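Local coordinates for glutamine--tRNA ligase (Saccharomyces cerevisiae, PDB 3TL4), which charges tRNA(Gln) with glutamine at the expense of ATP, the fragment here being the N-terminal appended tRNA-binding domain of the yeast enzyme, at residues A[38-43]-A[68-73]; A[52-57]-A[75-80]; A[123-128]-A[156-161]; A[134-137]-A[143-146]; A[9-14]-A[29-34]. One frame throughout, in Å; residues are numbered along the deposited sequence.

Interaction 1 of 5, residues A[38-43]-A[68-73]; sequences IKETPS and PKSELI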
# COMPACT_ATOMS: atom_id res chain seq x y z
N ILE A 38 -2.11 -17.39 -8.47
CA ILE A 38 -1.10 -18.29 -7.90
C ILE A 38 -0.48 -19.26 -8.92
O ILE A 38 0.70 -19.59 -8.84
CB ILE A 38 -1.67 -19.09 -6.72
CG1 ILE A 38 -1.94 -18.16 -5.53
CG2 ILE A 38 -0.72 -20.20 -6.31
CD1 ILE A 38 -2.53 -18.86 -4.33
N LYS A 39 -1.27 -19.73 -9.89
CA LYS A 39 -0.78 -20.72 -10.85
C LYS A 39 0.14 -20.14 -11.93
O LYS A 39 0.83 -20.89 -12.62
CB LYS A 39 -1.95 -21.45 -11.52
CG LYS A 39 -2.66 -22.46 -10.63
CD LYS A 39 -1.79 -23.68 -10.36
CE LYS A 39 -2.64 -24.84 -9.83
NZ LYS A 39 -1.86 -26.09 -9.56
N GLU A 40 0.17 -18.81 -12.08
CA GLU A 40 1.08 -18.18 -13.03
C GLU A 40 2.34 -17.63 -12.34
O GLU A 40 2.92 -16.63 -12.77
CB GLU A 40 0.36 -17.13 -13.91
CG GLU A 40 -0.39 -16.02 -13.18
CD GLU A 40 -1.20 -15.14 -14.14
OE1 GLU A 40 -1.09 -15.34 -15.37
OE2 GLU A 40 -1.95 -14.25 -13.68
N THR A 41 2.74 -18.29 -11.26
CA THR A 41 4.00 -18.03 -10.59
C THR A 41 4.79 -19.33 -10.67
O THR A 41 4.20 -20.41 -10.78
CB THR A 41 3.82 -17.71 -9.08
OG1 THR A 41 3.17 -18.81 -8.44
CG2 THR A 41 2.99 -16.45 -8.87
N PRO A 42 6.13 -19.23 -10.58
CA PRO A 42 7.02 -20.40 -10.65
C PRO A 42 6.64 -21.50 -9.67
O PRO A 42 6.27 -21.22 -8.53
CB PRO A 42 8.37 -19.80 -10.26
CG PRO A 42 8.28 -18.37 -10.70
CD PRO A 42 6.87 -17.97 -10.45
N SER A 43 6.73 -22.75 -10.12
CA SER A 43 6.38 -23.91 -9.30
C SER A 43 7.15 -23.97 -7.98
O SER A 43 6.64 -24.46 -6.97
CB SER A 43 6.64 -25.19 -10.08
OG SER A 43 5.98 -25.15 -11.34
N PRO A 68 -6.14 -8.83 -18.74
CA PRO A 68 -4.97 -9.03 -19.60
C PRO A 68 -3.70 -8.52 -18.91
O PRO A 68 -3.77 -7.52 -18.20
CB PRO A 68 -5.30 -8.19 -20.83
CG PRO A 68 -6.81 -8.13 -20.85
CD PRO A 68 -7.21 -8.05 -19.41
N LYS A 69 -2.58 -9.22 -19.10
CA LYS A 69 -1.32 -8.86 -18.48
C LYS A 69 -1.34 -8.86 -16.94
O LYS A 69 -0.53 -8.19 -16.31
CB LYS A 69 -0.84 -7.49 -18.99
CG LYS A 69 -0.42 -7.45 -20.46
CD LYS A 69 0.85 -8.24 -20.72
CE LYS A 69 1.30 -8.15 -22.18
NZ LYS A 69 1.89 -6.84 -22.57
N SER A 70 -2.26 -9.61 -16.33
CA SER A 70 -2.31 -9.71 -14.88
C SER A 70 -0.99 -10.22 -14.31
O SER A 70 -0.60 -9.84 -13.21
CB SER A 70 -3.46 -10.63 -14.43
OG SER A 70 -3.33 -11.93 -14.98
N GLU A 71 -0.28 -11.05 -15.07
CA GLU A 71 0.97 -11.65 -14.61
C GLU A 71 2.06 -10.61 -14.33
O GLU A 71 3.03 -10.88 -13.64
CB GLU A 71 1.49 -12.69 -15.60
CG GLU A 71 2.02 -12.13 -16.92
CD GLU A 71 0.93 -11.88 -17.98
OE1 GLU A 71 -0.27 -12.14 -17.72
OE2 GLU A 71 1.29 -11.41 -19.08
N LEU A 72 1.91 -9.41 -14.89
CA LEU A 72 2.88 -8.36 -14.63
C LEU A 72 2.78 -7.98 -13.17
O LEU A 72 3.79 -7.83 -12.48
CB LEU A 72 2.61 -7.14 -15.49
CG LEU A 72 2.88 -7.23 -16.99
CD1 LEU A 72 2.39 -5.95 -17.64
CD2 LEU A 72 4.36 -7.47 -17.24
N ILE A 73 1.55 -7.82 -12.69
CA ILE A 73 1.32 -7.51 -11.28
C ILE A 73 1.80 -8.64 -10.37
O ILE A 73 2.49 -8.41 -9.38
CB ILE A 73 -0.17 -7.24 -11.00
CG1 ILE A 73 -0.79 -6.43 -12.14
CG2 ILE A 73 -0.35 -6.54 -9.65
CD1 ILE A 73 -2.27 -6.08 -11.93

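Interaction 2 of 5, residues A[52-57]-A[75-80]; sequences RALVHN and NGIING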
# COMPACT_ATOMS: atom_id res chain seq x y z
N ARG A 52 1.48 -13.61 -0.02
CA ARG A 52 0.15 -14.20 0.07
C ARG A 52 -0.92 -13.11 0.23
O ARG A 52 -1.96 -13.13 -0.44
CB ARG A 52 0.05 -15.18 1.26
CG ARG A 52 0.81 -16.50 1.08
CD ARG A 52 0.40 -17.49 2.16
NE ARG A 52 0.98 -17.16 3.46
CZ ARG A 52 2.16 -17.61 3.85
NH1 ARG A 52 2.86 -18.40 3.05
NH2 ARG A 52 2.64 -17.28 5.04
N ALA A 53 -0.67 -12.17 1.13
CA ALA A 53 -1.63 -11.10 1.39
C ALA A 53 -1.78 -10.19 0.18
O ALA A 53 -2.88 -9.78 -0.17
CB ALA A 53 -1.20 -10.29 2.61
N LEU A 54 -0.66 -9.89 -0.47
CA LEU A 54 -0.67 -8.99 -1.62
C LEU A 54 -1.38 -9.62 -2.81
O LEU A 54 -2.12 -8.94 -3.53
CB LEU A 54 0.76 -8.57 -1.98
CG LEU A 54 1.45 -7.67 -0.96
CD1 LEU A 54 2.93 -7.48 -1.29
CD2 LEU A 54 0.74 -6.34 -0.87
N VAL A 55 -1.17 -10.91 -3.02
CA VAL A 55 -1.84 -11.59 -4.12
C VAL A 55 -3.34 -11.73 -3.81
O VAL A 55 -4.18 -11.62 -4.71
CB VAL A 55 -1.19 -12.94 -4.49
CG1 VAL A 55 -1.31 -13.94 -3.35
CG2 VAL A 55 -1.82 -13.49 -5.76
N HIS A 56 -3.70 -11.91 -2.54
CA HIS A 56 -5.11 -11.88 -2.19
C HIS A 56 -5.75 -10.51 -2.44
O HIS A 56 -6.86 -10.42 -2.97
CB HIS A 56 -5.36 -12.32 -0.75
CG HIS A 56 -6.80 -12.52 -0.44
ND1 HIS A 56 -7.42 -11.97 0.66
CD2 HIS A 56 -7.77 -13.20 -1.11
CE1 HIS A 56 -8.70 -12.30 0.66
NE2 HIS A 56 -8.94 -13.05 -0.41
N ASN A 57 -5.05 -9.44 -2.08
CA ASN A 57 -5.47 -8.10 -2.48
C ASN A 57 -5.76 -8.05 -3.97
O ASN A 57 -6.81 -7.57 -4.40
CB ASN A 57 -4.38 -7.06 -2.22
CG ASN A 57 -4.24 -6.71 -0.75
OD1 ASN A 57 -3.17 -6.25 -0.33
ND2 ASN A 57 -5.30 -6.91 0.03
N ASN A 75 4.12 -10.95 -10.97
CA ASN A 75 5.58 -10.97 -10.97
C ASN A 75 6.17 -9.85 -10.11
O ASN A 75 7.17 -10.03 -9.43
CB ASN A 75 6.13 -10.87 -12.40
CG ASN A 75 5.76 -12.07 -13.26
OD1 ASN A 75 5.61 -13.20 -12.77
ND2 ASN A 75 5.63 -11.83 -14.56
N GLY A 76 5.52 -8.69 -10.14
CA GLY A 76 5.92 -7.57 -9.32
C GLY A 76 5.78 -7.87 -7.84
O GLY A 76 6.66 -7.53 -7.05
N ILE A 77 4.69 -8.52 -7.46
CA ILE A 77 4.53 -8.92 -6.08
C ILE A 77 5.63 -9.92 -5.72
O ILE A 77 6.45 -9.65 -4.84
CB ILE A 77 3.13 -9.52 -5.80
CG1 ILE A 77 2.05 -8.44 -5.87
CG2 ILE A 77 3.09 -10.20 -4.44
CD1 ILE A 77 0.62 -8.95 -6.08
N ILE A 78 5.67 -11.06 -6.41
CA ILE A 78 6.59 -12.11 -5.99
C ILE A 78 8.06 -11.71 -6.09
O ILE A 78 8.88 -12.23 -5.34
CB ILE A 78 6.33 -13.48 -6.66
CG1 ILE A 78 6.63 -13.44 -8.16
CG2 ILE A 78 4.91 -13.94 -6.38
CD1 ILE A 78 6.84 -14.82 -8.76
N ASN A 79 8.39 -10.78 -6.97
CA ASN A 79 9.78 -10.31 -7.02
C ASN A 79 10.11 -9.11 -6.11
O ASN A 79 11.22 -8.63 -6.12
CB ASN A 79 10.25 -10.07 -8.47
CG ASN A 79 9.98 -8.68 -8.95
OD1 ASN A 79 9.20 -7.96 -8.35
ND2 ASN A 79 10.61 -8.30 -10.06
N GLY A 80 9.14 -8.63 -5.34
CA GLY A 80 9.42 -7.61 -4.33
C GLY A 80 9.36 -6.17 -4.84
O GLY A 80 9.67 -5.24 -4.10

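Interaction 3 of 5, residues A[123-128]-A[156-161]; sequences RNYVMQ and KELKWA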
# COMPACT_ATOMS: atom_id res chain seq x y z
N ARG A 123 10.71 14.71 6.43
CA ARG A 123 11.01 15.89 7.24
C ARG A 123 11.03 17.18 6.41
O ARG A 123 10.49 18.19 6.82
CB ARG A 123 12.34 15.68 7.98
CG ARG A 123 12.78 16.82 8.88
CD ARG A 123 13.77 16.34 9.97
NE ARG A 123 13.09 16.23 11.25
CZ ARG A 123 13.04 15.13 11.99
NH1 ARG A 123 13.67 14.03 11.60
NH2 ARG A 123 12.39 15.15 13.14
N ASN A 124 11.67 17.14 5.25
CA ASN A 124 11.65 18.29 4.36
C ASN A 124 10.22 18.70 4.01
O ASN A 124 9.87 19.87 4.11
CB ASN A 124 12.44 18.02 3.07
CG ASN A 124 13.94 17.90 3.31
OD1 ASN A 124 14.46 18.41 4.31
ND2 ASN A 124 14.64 17.21 2.40
N TYR A 125 9.41 17.73 3.58
CA TYR A 125 8.03 18.01 3.18
C TYR A 125 7.18 18.55 4.32
O TYR A 125 6.42 19.49 4.13
CB TYR A 125 7.38 16.80 2.52
CG TYR A 125 7.90 16.61 1.12
CD1 TYR A 125 7.62 17.55 0.13
CD2 TYR A 125 8.67 15.52 0.78
CE1 TYR A 125 8.10 17.42 -1.15
CE2 TYR A 125 9.16 15.37 -0.52
CZ TYR A 125 8.87 16.32 -1.47
OH TYR A 125 9.35 16.17 -2.76
N VAL A 126 7.35 17.97 5.51
CA VAL A 126 6.69 18.45 6.72
C VAL A 126 7.11 19.89 7.06
O VAL A 126 6.27 20.74 7.38
CB VAL A 126 7.02 17.52 7.93
CG1 VAL A 126 6.57 18.16 9.24
CG2 VAL A 126 6.41 16.13 7.73
N MSE A 127 8.41 20.17 6.98
CA MSE A 127 8.93 21.51 7.24
C MSE A 127 8.32 22.56 6.32
O MSE A 127 7.93 23.63 6.76
CB MSE A 127 10.45 21.55 7.08
CG MSE A 127 11.19 20.76 8.12
SE MSE A 127 13.12 21.00 7.97
CE MSE A 127 13.21 22.90 8.44
N GLN A 128 8.26 22.21 5.05
CA GLN A 128 7.68 23.05 4.01
C GLN A 128 6.22 23.36 4.30
O GLN A 128 5.78 24.51 4.20
CB GLN A 128 7.78 22.31 2.68
CG GLN A 128 8.02 23.17 1.45
CD GLN A 128 8.33 22.32 0.21
OE1 GLN A 128 9.46 21.85 0.04
NE2 GLN A 128 7.33 22.11 -0.64
N LYS A 156 0.93 14.75 -2.10
CA LYS A 156 1.21 13.81 -3.19
C LYS A 156 2.68 13.39 -3.27
O LYS A 156 2.98 12.34 -3.81
CB LYS A 156 0.77 14.37 -4.54
CG LYS A 156 1.64 15.49 -5.08
CD LYS A 156 0.88 16.34 -6.09
CE LYS A 156 1.66 17.58 -6.48
NZ LYS A 156 2.81 17.25 -7.36
N GLU A 157 3.58 14.20 -2.74
CA GLU A 157 4.99 13.82 -2.68
C GLU A 157 5.21 12.66 -1.71
O GLU A 157 6.21 11.96 -1.80
CB GLU A 157 5.87 15.00 -2.26
CG GLU A 157 5.92 16.14 -3.27
CD GLU A 157 4.74 17.09 -3.15
OE1 GLU A 157 3.89 16.90 -2.25
OE2 GLU A 157 4.67 18.03 -3.97
N LEU A 158 4.26 12.46 -0.79
CA LEU A 158 4.36 11.41 0.24
C LEU A 158 3.48 10.20 -0.03
O LEU A 158 3.33 9.33 0.83
CB LEU A 158 4.05 11.98 1.63
CG LEU A 158 5.00 13.11 2.03
CD1 LEU A 158 4.72 13.58 3.45
CD2 LEU A 158 6.43 12.62 1.88
N LYS A 159 2.88 10.14 -1.21
CA LYS A 159 2.03 9.01 -1.58
C LYS A 159 2.68 7.66 -1.29
O LYS A 159 2.04 6.76 -0.76
CB LYS A 159 1.67 9.09 -3.06
CG LYS A 159 0.84 7.90 -3.54
CD LYS A 159 0.47 8.04 -5.01
CE LYS A 159 -0.67 7.09 -5.38
NZ LYS A 159 -0.94 7.07 -6.84
N TRP A 160 3.95 7.53 -1.65
CA TRP A 160 4.65 6.26 -1.53
C TRP A 160 5.49 6.12 -0.27
O TRP A 160 6.14 5.10 -0.06
CB TRP A 160 5.53 6.02 -2.76
CG TRP A 160 4.76 6.06 -4.05
CD1 TRP A 160 4.91 6.94 -5.08
CD2 TRP A 160 3.68 5.19 -4.42
NE1 TRP A 160 4.01 6.66 -6.08
CE2 TRP A 160 3.24 5.60 -5.70
CE3 TRP A 160 3.05 4.11 -3.80
CZ2 TRP A 160 2.20 4.96 -6.37
CZ3 TRP A 160 2.02 3.47 -4.47
CH2 TRP A 160 1.60 3.90 -5.74
N ALA A 161 5.46 7.14 0.58
CA ALA A 161 6.21 7.12 1.85
C ALA A 161 5.54 6.21 2.89
O ALA A 161 4.32 6.01 2.85
CB ALA A 161 6.39 8.56 2.41

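Interaction 4 of 5, residues A[134-137]-A[143-146]; sequences KERI and KLVP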
# COMPACT_ATOMS: atom_id res chain seq x y z
N LYS A 134 2.43 28.51 8.64
CA LYS A 134 3.03 28.89 9.93
C LYS A 134 2.10 29.68 10.85
O LYS A 134 1.96 29.35 12.03
CB LYS A 134 4.37 29.62 9.70
CG LYS A 134 5.04 30.16 10.97
CD LYS A 134 6.58 30.13 10.85
CE LYS A 134 7.12 30.86 9.65
NZ LYS A 134 8.60 30.66 9.48
N GLU A 135 1.44 30.72 10.34
CA GLU A 135 0.60 31.56 11.21
C GLU A 135 -0.70 30.89 11.65
O GLU A 135 -1.18 31.14 12.74
CB GLU A 135 0.33 32.92 10.58
CG GLU A 135 1.60 33.71 10.37
CD GLU A 135 1.37 35.06 9.75
OE1 GLU A 135 1.11 35.11 8.53
OE2 GLU A 135 1.44 36.07 10.48
N ARG A 136 -1.28 30.04 10.80
CA ARG A 136 -2.45 29.26 11.21
C ARG A 136 -2.02 28.31 12.34
O ARG A 136 -2.73 28.14 13.30
CB ARG A 136 -3.03 28.46 10.03
CG ARG A 136 -4.34 27.76 10.35
CD ARG A 136 -5.13 27.37 9.09
NE ARG A 136 -4.34 26.53 8.19
CZ ARG A 136 -4.26 25.21 8.29
NH1 ARG A 136 -4.93 24.56 9.25
NH2 ARG A 136 -3.52 24.53 7.43
N ILE A 137 -0.84 27.73 12.20
CA ILE A 137 -0.30 26.84 13.22
C ILE A 137 0.14 27.53 14.52
O ILE A 137 -0.07 27.00 15.59
CB ILE A 137 0.85 25.99 12.68
CG1 ILE A 137 0.34 25.10 11.55
CG2 ILE A 137 1.41 25.14 13.80
CD1 ILE A 137 1.46 24.42 10.78
N LYS A 143 -3.47 21.98 19.34
CA LYS A 143 -4.79 21.55 18.90
C LYS A 143 -4.86 21.24 17.40
O LYS A 143 -5.75 20.52 16.94
CB LYS A 143 -5.84 22.61 19.23
CG LYS A 143 -6.05 22.85 20.72
CD LYS A 143 -7.05 23.97 20.95
CE LYS A 143 -7.36 24.15 22.45
NZ LYS A 143 -6.21 24.68 23.25
N LEU A 144 -3.92 21.78 16.63
CA LEU A 144 -3.94 21.62 15.18
C LEU A 144 -3.13 20.42 14.71
O LEU A 144 -3.20 20.04 13.54
CB LEU A 144 -3.43 22.91 14.51
CG LEU A 144 -3.54 23.02 12.99
CD1 LEU A 144 -4.93 22.60 12.53
CD2 LEU A 144 -3.21 24.43 12.50
N VAL A 145 -2.36 19.81 15.61
CA VAL A 145 -1.51 18.69 15.21
C VAL A 145 -2.24 17.53 14.50
O VAL A 145 -1.71 16.95 13.55
CB VAL A 145 -0.62 18.20 16.39
CG1 VAL A 145 0.03 16.87 16.04
CG2 VAL A 145 0.46 19.25 16.72
N PRO A 146 -3.46 17.18 14.95
CA PRO A 146 -4.16 16.14 14.18
C PRO A 146 -4.53 16.60 12.75
O PRO A 146 -4.65 15.77 11.85
CB PRO A 146 -5.42 15.89 15.01
CG PRO A 146 -5.03 16.32 16.43
CD PRO A 146 -4.14 17.51 16.22

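Interaction 5 of 5, residues A[9-14]-A[29-34]; sequences QLFSQV and KVSDSL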
# COMPACT_ATOMS: atom_id res chain seq x y z
N GLN A 9 -6.90 -27.04 -1.46
CA GLN A 9 -5.59 -27.69 -1.45
C GLN A 9 -4.47 -26.71 -1.81
O GLN A 9 -3.47 -26.61 -1.10
CB GLN A 9 -5.60 -28.89 -2.40
CG GLN A 9 -4.83 -30.10 -1.88
CD GLN A 9 -5.05 -31.35 -2.73
OE1 GLN A 9 -4.26 -31.66 -3.63
NE2 GLN A 9 -6.14 -32.07 -2.46
N LEU A 10 -4.64 -25.97 -2.91
CA LEU A 10 -3.61 -25.04 -3.37
C LEU A 10 -3.32 -23.94 -2.36
O LEU A 10 -2.16 -23.64 -2.08
CB LEU A 10 -4.03 -24.42 -4.70
CG LEU A 10 -3.11 -23.33 -5.26
CD1 LEU A 10 -1.72 -23.88 -5.53
CD2 LEU A 10 -3.70 -22.71 -6.52
N PHE A 11 -4.38 -23.35 -1.81
CA PHE A 11 -4.26 -22.21 -0.91
C PHE A 11 -3.53 -22.54 0.37
O PHE A 11 -2.72 -21.75 0.86
CB PHE A 11 -5.65 -21.65 -0.57
CG PHE A 11 -6.38 -21.09 -1.76
CD1 PHE A 11 -5.73 -20.86 -2.95
CD2 PHE A 11 -7.73 -20.79 -1.67
CE1 PHE A 11 -6.40 -20.33 -4.05
CE2 PHE A 11 -8.41 -20.27 -2.77
CZ PHE A 11 -7.75 -20.04 -3.95
N SER A 12 -3.82 -23.71 0.94
CA SER A 12 -3.16 -24.10 2.17
C SER A 12 -1.74 -24.58 1.88
O SER A 12 -0.87 -24.53 2.75
CB SER A 12 -3.95 -25.18 2.90
OG SER A 12 -4.09 -26.32 2.08
N GLN A 13 -1.50 -25.02 0.64
CA GLN A 13 -0.16 -25.42 0.22
C GLN A 13 0.77 -24.23 0.06
O GLN A 13 1.97 -24.35 0.33
CB GLN A 13 -0.21 -26.23 -1.07
CG GLN A 13 -0.65 -27.67 -0.84
CD GLN A 13 -1.15 -28.34 -2.10
OE1 GLN A 13 -1.26 -27.70 -3.16
NE2 GLN A 13 -1.46 -29.63 -2.00
N VAL A 14 0.23 -23.10 -0.37
CA VAL A 14 1.03 -21.88 -0.44
C VAL A 14 1.12 -21.22 0.95
O VAL A 14 1.84 -20.24 1.16
CB VAL A 14 0.53 -20.91 -1.54
CG1 VAL A 14 0.26 -21.68 -2.83
CG2 VAL A 14 -0.70 -20.16 -1.11
N LYS A 29 -15.75 -16.00 -6.73
CA LYS A 29 -15.14 -15.20 -7.79
C LYS A 29 -13.68 -14.87 -7.43
O LYS A 29 -12.76 -15.10 -8.21
CB LYS A 29 -15.93 -13.92 -8.05
CG LYS A 29 -17.30 -14.13 -8.67
CD LYS A 29 -17.84 -12.82 -9.27
CE LYS A 29 -19.22 -12.45 -8.72
NZ LYS A 29 -19.15 -11.90 -7.33
N VAL A 30 -13.49 -14.33 -6.24
CA VAL A 30 -12.17 -14.01 -5.73
C VAL A 30 -11.26 -15.25 -5.65
O VAL A 30 -10.07 -15.17 -5.95
CB VAL A 30 -12.28 -13.32 -4.37
CG1 VAL A 30 -10.91 -13.11 -3.75
CG2 VAL A 30 -13.03 -11.99 -4.52
N SER A 31 -11.85 -16.38 -5.26
CA SER A 31 -11.13 -17.66 -5.21
C SER A 31 -10.65 -18.11 -6.58
O SER A 31 -9.53 -18.61 -6.70
CB SER A 31 -12.02 -18.76 -4.61
OG SER A 31 -11.99 -18.73 -3.20
N ASP A 32 -11.50 -17.95 -7.59
CA ASP A 32 -11.12 -18.28 -8.97
C ASP A 32 -9.92 -17.48 -9.43
O ASP A 32 -9.01 -18.01 -10.07
CB ASP A 32 -12.28 -18.04 -9.94
CG ASP A 32 -13.33 -19.12 -9.87
OD1 ASP A 32 -12.96 -20.29 -9.60
OD2 ASP A 32 -14.52 -18.81 -10.08
N SER A 33 -9.93 -16.17 -9.13
CA SER A 33 -8.82 -15.30 -9.52
C SER A 33 -7.57 -15.66 -8.72
O SER A 33 -6.47 -15.73 -9.27
CB SER A 33 -9.15 -13.82 -9.33
OG SER A 33 -10.39 -13.48 -9.92
N LEU A 34 -7.75 -15.89 -7.42
CA LEU A 34 -6.61 -16.22 -6.57
C LEU A 34 -5.91 -17.46 -7.10
O LEU A 34 -4.70 -17.46 -7.29
CB LEU A 34 -7.03 -16.40 -5.11
CG LEU A 34 -5.88 -16.61 -4.13
CD1 LEU A 34 -4.83 -15.54 -4.30
CD2 LEU A 34 -6.42 -16.59 -2.71

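Interaction 1 of 5, residues A[38-43]-A[68-73]
E40 is the residue of 38-43 that reaches S70 and E71 across the contact. I38, near the end of helix 28-39, turns its side chain to L10, F11 and V14, but its carbonyl helps to shape the exit from the helix. E40 has its CG between the backbone N and the carbonyl carbon (chi1 55°), and from there the chain runs out extended toward the start of helix 70-78. There S70 OG donates a 3.0 Å hydrogen bond to E40 OE2, entering on the syn lone pair, the side of the other carboxylate oxygen. That other oxygen, E40 OE1, rests 3.7 Å from E71 CB. The E40 and E71 side chains cross at about a right angle, with their carboxylate planes 60° apart and E40 OE1 4.1 Å from E71 OE1. This is a juxtaposition of like charges, not a pairing; it probably raises the proton affinity of one or both acids, although both residues are partly exposed and solvent should moderate the effect. T41 closes the turn in which E40 lies: T41 OG1 donates to I38 O at 2.6 Å, the hydroxyl tilted 22° from the carbonyl plane, and T41 N adds a weak bond to the same oxygen. T41 also packs on V74, I78 and W47, and P42 on I78. The small polar contact thus joins the exit of one helix to the first turn of another within the all-helical N-terminal part of the RNA-binding region.

Interaction 2 of 5, residues A[52-57]-A[75-80]
Segments 52-57 and 75-80 come closest at L54 and I77, their CA atoms 6.9 Å apart, near enough for a side chain of one helix to rest on the backbone of the other. I77 makes that approach with both of its branches. Its CG1 stands anti to the carbonyl carbon (chi1 -70°) and continues in an extended line, which lays CD1 against the peptide unit between L54 and V55: I77 CD1 is 3.7 Å from L54 O and 4.1 Å from V55 N. The shorter branch meets the L54 side chain, with I77 CG2 3.8 Å from L54 CB and 4.2 Å from L54 CD1. The methyl at the end of the longer branch therefore touches backbone while the other methyl touches side chain, and no hydrogen bond links the two segments. With an alanine in place of I77 both of these branches go, and a gap would probably open beside the L54-V55 peptide, leaving L54 CB without its apolar mate. V88 of helix 85-98 touches both L54 and I77, whereas V55 packs on W47 and on L34 and L37 of helix 28-39. I77 lies in the last turn of its helix, which closes in a Schellman motif: G80, at positive phi (87°), donates its N to I77 O at 2.9 Å. This is buried apolar helix-to-helix packing, in which helices 49-62, 70-78 and 85-98 share one piece of the core of the N-terminal helical subdomain.

Interaction 3 of 5, residues A[123-128]-A[156-161]
R123 O accepts M127 N at 2.9 Å, the helical bond that spans Y125, whose ring meets E157 and L158 across the contact. E157 lays its aliphatic part over one face of that ring in a CH-pi contact: E157 CB is 3.6 Å from the Y125 ring centroid, 21° off the ring normal and offset toward the rim. E157 CG follows along the same aromatic group, 3.3 Å from Y125 CE1. The E157 chain bends at chi2 (83°), and the carboxylate plane ends 28° from that of the ring. In this way the loop after helix 145-153 is packed against helix 119-132, in the C-terminal helical part of the RNA-binding region. L158 approaches the ring obliquely, with L158 CD2 3.8 Å from Y125 CD2, the two side chains sliding past each other in opposite directions. L158 is buried, also touching V152, I117 and F166, and it opens a type I beta turn in which A161 N bonds to L158 O at 3.1 Å. At the more open side, K156 NZ stands 3.9 Å from E157 OE2, a long salt bridge within the loop.

Interaction 4 of 5, residues A[134-137]-A[143-146]
L144 reaches toward helix 134-140 and splits its contacts between a buried partner, I137, and an exposed one, R136. Its CG stands anti to the backbone N (chi1 -172°), which directs the two methyl groups at the other segment. On the tight side L144 CD2 lies 3.7 Å from I137 CG1, and the two side chains cross at about a right angle. The I137 side chain also packs on I148 of helix 145-153 and on L177 of helix 166-178, so the apolar part of the contact continues into buried packing among three helices. Helices 134-140 and 145-153 are consecutive, joined by a short connection that ends in the 3-10 segment containing L144, and the contact closes this connection on itself in the C-terminal helical part of the RNA-binding region. The solvent side is exposed and mixed in character, though its closest approach is no longer. R136 crosses L144 at about a right angle, with R136 CG 4.1 Å from L144 CD2, and its chain then bends at chi3 (57°) to bring the guanidinium back to the leucine. R136 NH1 is 3.7 Å from L144 CD2 and 3.8 Å from L144 CD1, contacts made obliquely to the guanidinium plane and of van der Waals kind. The polar end is engaged outside the segments: R136 NH2 hydrogen-bonds to N133 OD1 and to Y129 OH, which probably limits rotation of the guanidinium. The R136 side chain also touches D151.

Interaction 5 of 5, residues A[9-14]-A[29-34]
F11 presents one face of its ring to L34, whose CD2 methyl stands over it in a CH-pi contact, 4.0 Å from the F11 ring centroid and 16° off the ring normal. The methyl is offset toward the rim, and the branch point follows it, with L34 CG 3.8 Å from F11 CE1. L34 has its CG anti to the backbone N (chi1 -174°), a setting that swings the isobutyl group across the phenylalanine, the two side chains passing at a slant. The ring edge meets something different. S31 O lies in the plane of the ring, 3.6 Å from F11 CZ, where a slightly positive aromatic C-H probably suits a carbonyl oxygen. S31 OG is 3.9 Å from F11 CE2 and has weak hydrogen bonds to I24 O and N27 O. The contact packs helix 4-13 on helix 28-39, with helix 18-24 filling in between, a small helical bundle at the N-terminal end of the domain. V21 and I24 of helix 18-24, together with F16, also touch F11. With an alanine in place of F11 the ring is gone, and the L34 methyl would probably lose the face it rests on and S31 O its edge C-H, opening a gap beside helix 28-39. L34 also packs on I24 and on A59 of helix 49-62.

In the fold
From the N terminus, interaction 5 closes first, bringing helix 28-39 back to helix 4-13 around helix 18-24. Interactions 1 and 2 follow and cross along the chain, both ending on helix 70-78; they tie it to the end of helix 28-39 and to helix 49-62. These three contacts touch one another, by packing and by a probable hydrogen bond from R52 NH1 to V14 O. Interaction 3 opens much later and encloses interaction 4, which joins consecutive helices within its loop. This second group lies across the chain's centre, the centres of interactions 1 and 3 being about 33 Å apart, consistent with two separately packed helical parts.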